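L-lysine 6-oxidase (Marinomonas mediterranea, PDB 3WEU) oxidises the epsilon-amino group of L-lysine with a cysteine tryptophylquinone cofactor, releasing ammonium and the hydrogen peroxide that makes it antibacterial. Local coordinates at residues 319-324 with 343-348; 363-368 with 373-378. All coordinates share one frame; numbering follows the deposited sequence.

Contact 1: 319-324 with 343-348; sequences SGFFSF and YNYFRQ
Phe321 is met by two consecutive aromatic residues, Tyr345 and Phe346, in the bend that follows helix 336-344. Phe346 N bonds to Tyr343 O (2.9 Å) where the chain leaves the helix. Tyr345 comes next and approaches the outer end of the Phe321 ring: Tyr345 CB and CG both lie at the edge of that ring, CG in its plane and CB near it, with Tyr345 CB 3.5 Å from Phe321 CZ. The two ring planes are almost perpendicular (87°), with centroids 6.0 Å apart. With Phe346 they make a small aromatic cluster that joins the end of the 3-10 segment that reaches Phe321 to the chain after helix 336-344, and Tyr342 of that helix extends it by an edge-to-face contact with Phe321. In Phe346 the first torsion (chi1 -75°) sets CG beside the backbone N, and the ring slides past Phe321 in the opposite direction, bringing Phe346 CE1 to 3.8 Å from Phe321 CD1. The pair is an offset edge-to-face arrangement in which the edge of Phe346 is turned to the face of Phe321, with planes at 90°. Leu405 and Leu413 also pack on Phe346.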
loop_
_atom_site.group_PDB
_atom_site.type_symbol
_atom_site.label_atom_id
_atom_site.label_comp_id
_atom_site.label_asym_id
_atom_site.label_seq_id
_atom_site.Cartn_x
_atom_site.Cartn_y
_atom_site.Cartn_z
ATOM N N SER A 319 32.694 -13.993 25.432
ATOM C CA SER A 319 32.892 -14.350 26.844
ATOM C C SER A 319 34.324 -14.594 27.197
ATOM O O SER A 319 34.757 -14.276 28.306
ATOM C CB SER A 319 31.959 -15.497 27.252
ATOM O OG SER A 319 32.396 -16.617 26.568
ATOM N N GLY A 320 35.100 -15.159 26.297
ATOM C CA GLY A 320 36.524 -15.373 26.575
ATOM C C GLY A 320 37.323 -14.106 26.813
ATOM O O GLY A 320 38.447 -14.199 27.273
ATOM N N PHE A 321 36.763 -12.950 26.483
ATOM C CA PHE A 321 37.439 -11.719 26.616
ATOM C C PHE A 321 37.163 -11.044 27.956
ATOM O O PHE A 321 37.735 -9.962 28.218
ATOM C CB PHE A 321 37.196 -10.834 25.408
ATOM C CG PHE A 321 37.670 -11.498 24.139
ATOM C CD1 PHE A 321 39.004 -11.396 23.771
ATOM C CD2 PHE A 321 36.859 -12.364 23.408
ATOM C CE1 PHE A 321 39.513 -12.083 22.649
ATOM C CE2 PHE A 321 37.355 -13.071 22.318
ATOM C CZ PHE A 321 38.687 -12.927 21.922
ATOM N N PHE A 322 36.294 -11.623 28.772
ATOM C CA PHE A 322 36.121 -11.089 30.102
ATOM C C PHE A 322 36.093 -12.224 31.145
ATOM O O PHE A 322 35.575 -12.084 32.233
ATOM C CB PHE A 322 34.952 -10.153 30.230
ATOM C CG PHE A 322 33.629 -10.743 29.855
ATOM C CD1 PHE A 322 32.783 -11.205 30.816
ATOM C CD2 PHE A 322 33.226 -10.791 28.538
ATOM C CE1 PHE A 322 31.504 -11.700 30.494
ATOM C CE2 PHE A 322 31.954 -11.277 28.198
ATOM C CZ PHE A 322 31.096 -11.728 29.166
ATOM N N SER A 323 36.683 -13.332 30.799
ATOM C CA SER A 323 36.563 -14.471 31.683
ATOM C C SER A 323 37.567 -14.465 32.808
ATOM O O SER A 323 37.345 -15.104 33.810
ATOM C CB SER A 323 36.692 -15.774 30.934
ATOM O OG SER A 323 37.925 -15.797 30.288
ATOM N N PHE A 324 38.632 -13.712 32.647
ATOM C CA PHE A 324 39.828 -13.831 33.498
ATOM C C PHE A 324 40.280 -15.310 33.558
ATOM O O PHE A 324 40.502 -15.943 34.611
ATOM C CB PHE A 324 39.604 -13.183 34.901
ATOM C CG PHE A 324 39.474 -11.664 34.870
ATOM C CD1 PHE A 324 38.211 -11.037 34.538
ATOM C CD2 PHE A 324 40.584 -10.856 35.178
ATOM C CE1 PHE A 324 38.075 -9.632 34.483
ATOM C CE2 PHE A 324 40.447 -9.447 35.120
ATOM C CZ PHE A 324 39.199 -8.854 34.767
ATOM N N TYR A 343 44.806 -10.064 22.269
ATOM C CA TYR A 343 44.898 -8.944 21.381
ATOM C C TYR A 343 44.766 -9.304 19.896
ATOM O O TYR A 343 44.121 -8.599 19.129
ATOM C CB TYR A 343 46.280 -8.263 21.567
ATOM C CG TYR A 343 46.560 -7.204 20.538
ATOM C CD1 TYR A 343 45.996 -5.962 20.619
ATOM C CD2 TYR A 343 47.410 -7.442 19.468
ATOM C CE1 TYR A 343 46.279 -4.958 19.664
ATOM C CE2 TYR A 343 47.697 -6.473 18.523
ATOM C CZ TYR A 343 47.120 -5.214 18.626
ATOM O OH TYR A 343 47.344 -4.242 17.655
ATOM N N ASN A 344 45.361 -10.423 19.531
ATOM C CA ASN A 344 45.370 -10.820 18.117
ATOM C C ASN A 344 44.006 -11.300 17.655
ATOM O O ASN A 344 43.798 -11.467 16.467
ATOM C CB ASN A 344 46.431 -11.849 17.845
ATOM C CG ASN A 344 47.818 -11.247 17.769
ATOM O OD1 ASN A 344 47.993 -10.140 17.271
ATOM N ND2 ASN A 344 48.805 -12.086 18.020
ATOM N N TYR A 345 43.050 -11.469 18.588
ATOM C CA TYR A 345 41.674 -11.724 18.192
ATOM C C TYR A 345 40.866 -10.485 17.894
ATOM O O TYR A 345 39.687 -10.598 17.425
ATOM C CB TYR A 345 40.986 -12.543 19.279
ATOM C CG TYR A 345 41.276 -14.040 19.280
ATOM C CD1 TYR A 345 41.232 -14.808 18.081
ATOM C CD2 TYR A 345 41.548 -14.714 20.461
ATOM C CE1 TYR A 345 41.430 -16.218 18.112
ATOM C CE2 TYR A 345 41.763 -16.107 20.488
ATOM C CZ TYR A 345 41.656 -16.834 19.334
ATOM O OH TYR A 345 41.820 -18.136 19.364
ATOM N N PHE A 346 41.442 -9.299 18.139
ATOM C CA PHE A 346 40.790 -8.029 17.758
ATOM C C PHE A 346 41.087 -7.714 16.325
ATOM O O PHE A 346 42.198 -7.907 15.857
ATOM C CB PHE A 346 41.167 -6.901 18.707
ATOM C CG PHE A 346 40.456 -7.011 20.046
ATOM C CD1 PHE A 346 40.748 -8.018 20.937
ATOM C CD2 PHE A 346 39.504 -6.094 20.366
ATOM C CE1 PHE A 346 40.061 -8.141 22.138
ATOM C CE2 PHE A 346 38.786 -6.174 21.545
ATOM C CZ PHE A 346 39.048 -7.205 22.437
ATOM N N ARG A 347 40.040 -7.280 15.596
ATOM C CA ARG A 347 40.240 -6.802 14.223
ATOM C C ARG A 347 41.055 -5.523 14.202
ATOM O O ARG A 347 40.788 -4.543 14.947
ATOM C CB ARG A 347 38.933 -6.579 13.476
ATOM C CG ARG A 347 38.017 -7.793 13.402
ATOM C CD ARG A 347 36.880 -7.567 12.378
ATOM N NE ARG A 347 36.042 -8.750 12.486
ATOM C CZ ARG A 347 35.157 -8.975 13.475
ATOM N NH1 ARG A 347 34.870 -8.097 14.385
ATOM N NH2 ARG A 347 34.514 -10.110 13.514
ATOM N N GLN A 348 42.102 -5.552 13.365
ATOM C CA GLN A 348 42.811 -4.330 13.026
ATOM C C GLN A 348 41.853 -3.444 12.241
ATOM O O GLN A 348 40.841 -3.933 11.683
ATOM C CB GLN A 348 44.069 -4.705 12.231
ATOM C CG GLN A 348 45.084 -5.496 13.051
ATOM C CD GLN A 348 45.803 -4.636 14.095
ATOM O OE1 GLN A 348 46.234 -3.547 13.802
ATOM N NE2 GLN A 348 45.829 -5.078 15.324
#

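Contact 2: 363-368 with 373-378; sequences VLMSSE and ILPLMP
Ser366 holds its OG between the backbone N and the carbonyl carbon (chi1 51°), where it is hydrogen-bonded to Asp372 O and also accepts a bent bond from Leu374 N at 3.0 Å. Met365 has CG anti to its carbonyl carbon and bends at chi2 (-62°), which lays its thioether alongside the ring of Pro375, with SD 3.8 Å from Pro375 CG, and lets CE reach Ile373 CG2. The backbones run antiparallel and form a single bridge, Met365 with Pro375, a non-hydrogen-bonded pair. The bonds on its flanks are Leu376 N to Leu364 O, 3.0 Å and nearly straight at 175°, and Ser366 N to Leu374 O at 2.8 Å. The bridge needs no N-H from Pro375, since the flanking Leu376 N and Leu374 O make the bonds. Leu376 points toward 363-368 and lies over the Met365-Ser366 peptide, with CG 3.7 Å from Met365 C and CD2 near Ser366 N; its CD1 also meets Val363 CG1. Closer to the turn, Ile373 CG1 packs 3.5 Å from Ser367 O, a buried carbonyl oxygen without a polar partner. The two arms, joined by four residues, fall in the loop that links helix 336-344 to strand 381-382, and Tyr576 of strand 575-579 packs against Leu364, Met365 and Pro375.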
loop_
_atom_site.group_PDB
_atom_site.type_symbol
_atom_site.label_atom_id
_atom_site.label_comp_id
_atom_site.label_asym_id
_atom_site.label_seq_id
_atom_site.Cartn_x
_atom_site.Cartn_y
_atom_site.Cartn_z
ATOM N N VAL A 363 36.847 -9.592 7.516
ATOM C CA VAL A 363 37.092 -10.903 8.027
ATOM C C VAL A 363 36.246 -11.145 9.278
ATOM O O VAL A 363 36.322 -10.424 10.265
ATOM C CB VAL A 363 38.574 -11.087 8.384
ATOM C CG1 VAL A 363 38.869 -12.509 8.794
ATOM C CG2 VAL A 363 39.464 -10.778 7.156
ATOM N N LEU A 364 35.465 -12.204 9.233
ATOM C CA LEU A 364 34.617 -12.533 10.377
ATOM C C LEU A 364 35.395 -13.294 11.425
ATOM O O LEU A 364 35.412 -12.888 12.560
ATOM C CB LEU A 364 33.473 -13.408 9.919
ATOM C CG LEU A 364 32.637 -14.023 11.026
ATOM C CD1 LEU A 364 31.941 -12.897 11.744
ATOM C CD2 LEU A 364 31.627 -15.037 10.479
ATOM N N MET A 365 35.998 -14.428 11.042
ATOM C CA MET A 365 36.549 -15.420 11.999
ATOM C C MET A 365 38.079 -15.402 12.062
ATOM O O MET A 365 38.744 -15.031 11.080
ATOM C CB MET A 365 36.167 -16.862 11.632
ATOM C CG MET A 365 34.715 -17.185 11.552
ATOM S SD MET A 365 33.958 -16.942 13.171
ATOM C CE MET A 365 32.411 -17.778 12.898
ATOM N N SER A 366 38.611 -15.937 13.134
ATOM C CA SER A 366 40.099 -16.188 13.236
ATOM C C SER A 366 40.580 -17.188 12.200
ATOM O O SER A 366 41.692 -17.055 11.732
ATOM C CB SER A 366 40.377 -16.759 14.641
ATOM O OG SER A 366 39.486 -17.849 14.884
ATOM N N SER A 367 39.739 -18.169 11.827
ATOM C CA SER A 367 40.072 -19.219 10.909
ATOM C C SER A 367 38.813 -19.901 10.481
ATOM O O SER A 367 37.819 -19.858 11.176
ATOM C CB SER A 367 40.885 -20.267 11.623
ATOM O OG SER A 367 41.264 -21.299 10.817
ATOM N N GLU A 368 38.911 -20.715 9.462
ATOM C CA GLU A 368 37.820 -21.616 9.293
ATOM C C GLU A 368 38.220 -23.069 9.383
ATOM O O GLU A 368 37.421 -23.928 9.103
ATOM C CB GLU A 368 36.893 -21.222 8.121
ATOM C CG GLU A 368 35.868 -20.135 8.620
ATOM C CD GLU A 368 35.095 -19.388 7.513
ATOM O OE1 GLU A 368 34.600 -20.080 6.572
ATOM O OE2 GLU A 368 34.935 -18.123 7.621
ATOM N N ILE A 373 38.147 -21.837 15.242
ATOM C CA ILE A 373 37.121 -20.882 14.855
ATOM C C ILE A 373 36.588 -20.016 15.999
ATOM O O ILE A 373 35.946 -20.510 16.941
ATOM C CB ILE A 373 35.950 -21.606 14.239
ATOM C CG1 ILE A 373 36.434 -22.422 13.065
ATOM C CG2 ILE A 373 34.926 -20.639 13.743
ATOM C CD1 ILE A 373 35.442 -23.415 12.522
ATOM N N LEU A 374 36.815 -18.735 15.879
ATOM C CA LEU A 374 36.284 -17.729 16.848
ATOM C C LEU A 374 35.971 -16.466 16.094
ATOM O O LEU A 374 36.798 -16.028 15.299
ATOM C CB LEU A 374 37.332 -17.387 17.961
ATOM C CG LEU A 374 36.879 -16.443 19.059
ATOM C CD1 LEU A 374 35.809 -17.134 19.922
ATOM C CD2 LEU A 374 38.102 -16.082 19.909
ATOM N N PRO A 375 34.806 -15.844 16.357
ATOM C CA PRO A 375 34.529 -14.494 15.758
ATOM C C PRO A 375 35.468 -13.470 16.328
ATOM O O PRO A 375 35.642 -13.388 17.565
ATOM C CB PRO A 375 33.062 -14.184 16.179
ATOM C CG PRO A 375 32.450 -15.587 16.411
ATOM C CD PRO A 375 33.609 -16.415 17.013
ATOM N N LEU A 376 36.050 -12.672 15.439
ATOM C CA LEU A 376 36.949 -11.647 15.850
ATOM C C LEU A 376 36.259 -10.475 16.533
ATOM O O LEU A 376 35.033 -10.369 16.470
ATOM C CB LEU A 376 37.794 -11.216 14.666
ATOM C CG LEU A 376 38.622 -12.306 13.984
ATOM C CD1 LEU A 376 39.316 -11.727 12.763
ATOM C CD2 LEU A 376 39.684 -12.876 14.915
ATOM N N MET A 377 37.055 -9.675 17.271
ATOM C CA MET A 377 36.543 -8.791 18.281
ATOM C C MET A 377 36.669 -7.321 17.905
ATOM O O MET A 377 37.647 -6.916 17.259
ATOM C CB MET A 377 37.298 -9.014 19.600
ATOM C CG MET A 377 36.872 -10.339 20.242
ATOM S SD MET A 377 35.239 -10.207 20.986
ATOM C CE MET A 377 35.584 -9.105 22.320
ATOM N N PRO A 378 35.729 -6.501 18.381
ATOM C CA PRO A 378 34.498 -6.900 19.045
ATOM C C PRO A 378 33.578 -7.521 17.957
ATOM O O PRO A 378 33.653 -7.126 16.779
ATOM C CB PRO A 378 33.941 -5.585 19.573
ATOM C CG PRO A 378 34.670 -4.531 18.870
ATOM C CD PRO A 378 35.858 -5.069 18.215
#

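Contacts 1 and 2 follow one another along the chain, their centres about 11 Å apart, and residues of 343-348 bond directly to both arms of contact 2. Tyr345 O and Met377 N, 2.8 Å apart, probably form a hydrogen bond, and the side chain of Met377 touches Phe321, so the paired loop of contact 2 borders the aromatic cluster of contact 1. Arg347 makes the second connection: its NE lies 2.8 Å from Val363 O in a probable hydrogen bond, and NH2 bonds to Leu364 O, which also accepts the amide of Leu376 within contact 2. Neither contact contains a residue of the cofactor pair, Cys516 and Trp581; Tyr576, on which contact 2 packs, shortly precedes Trp581 in sequence.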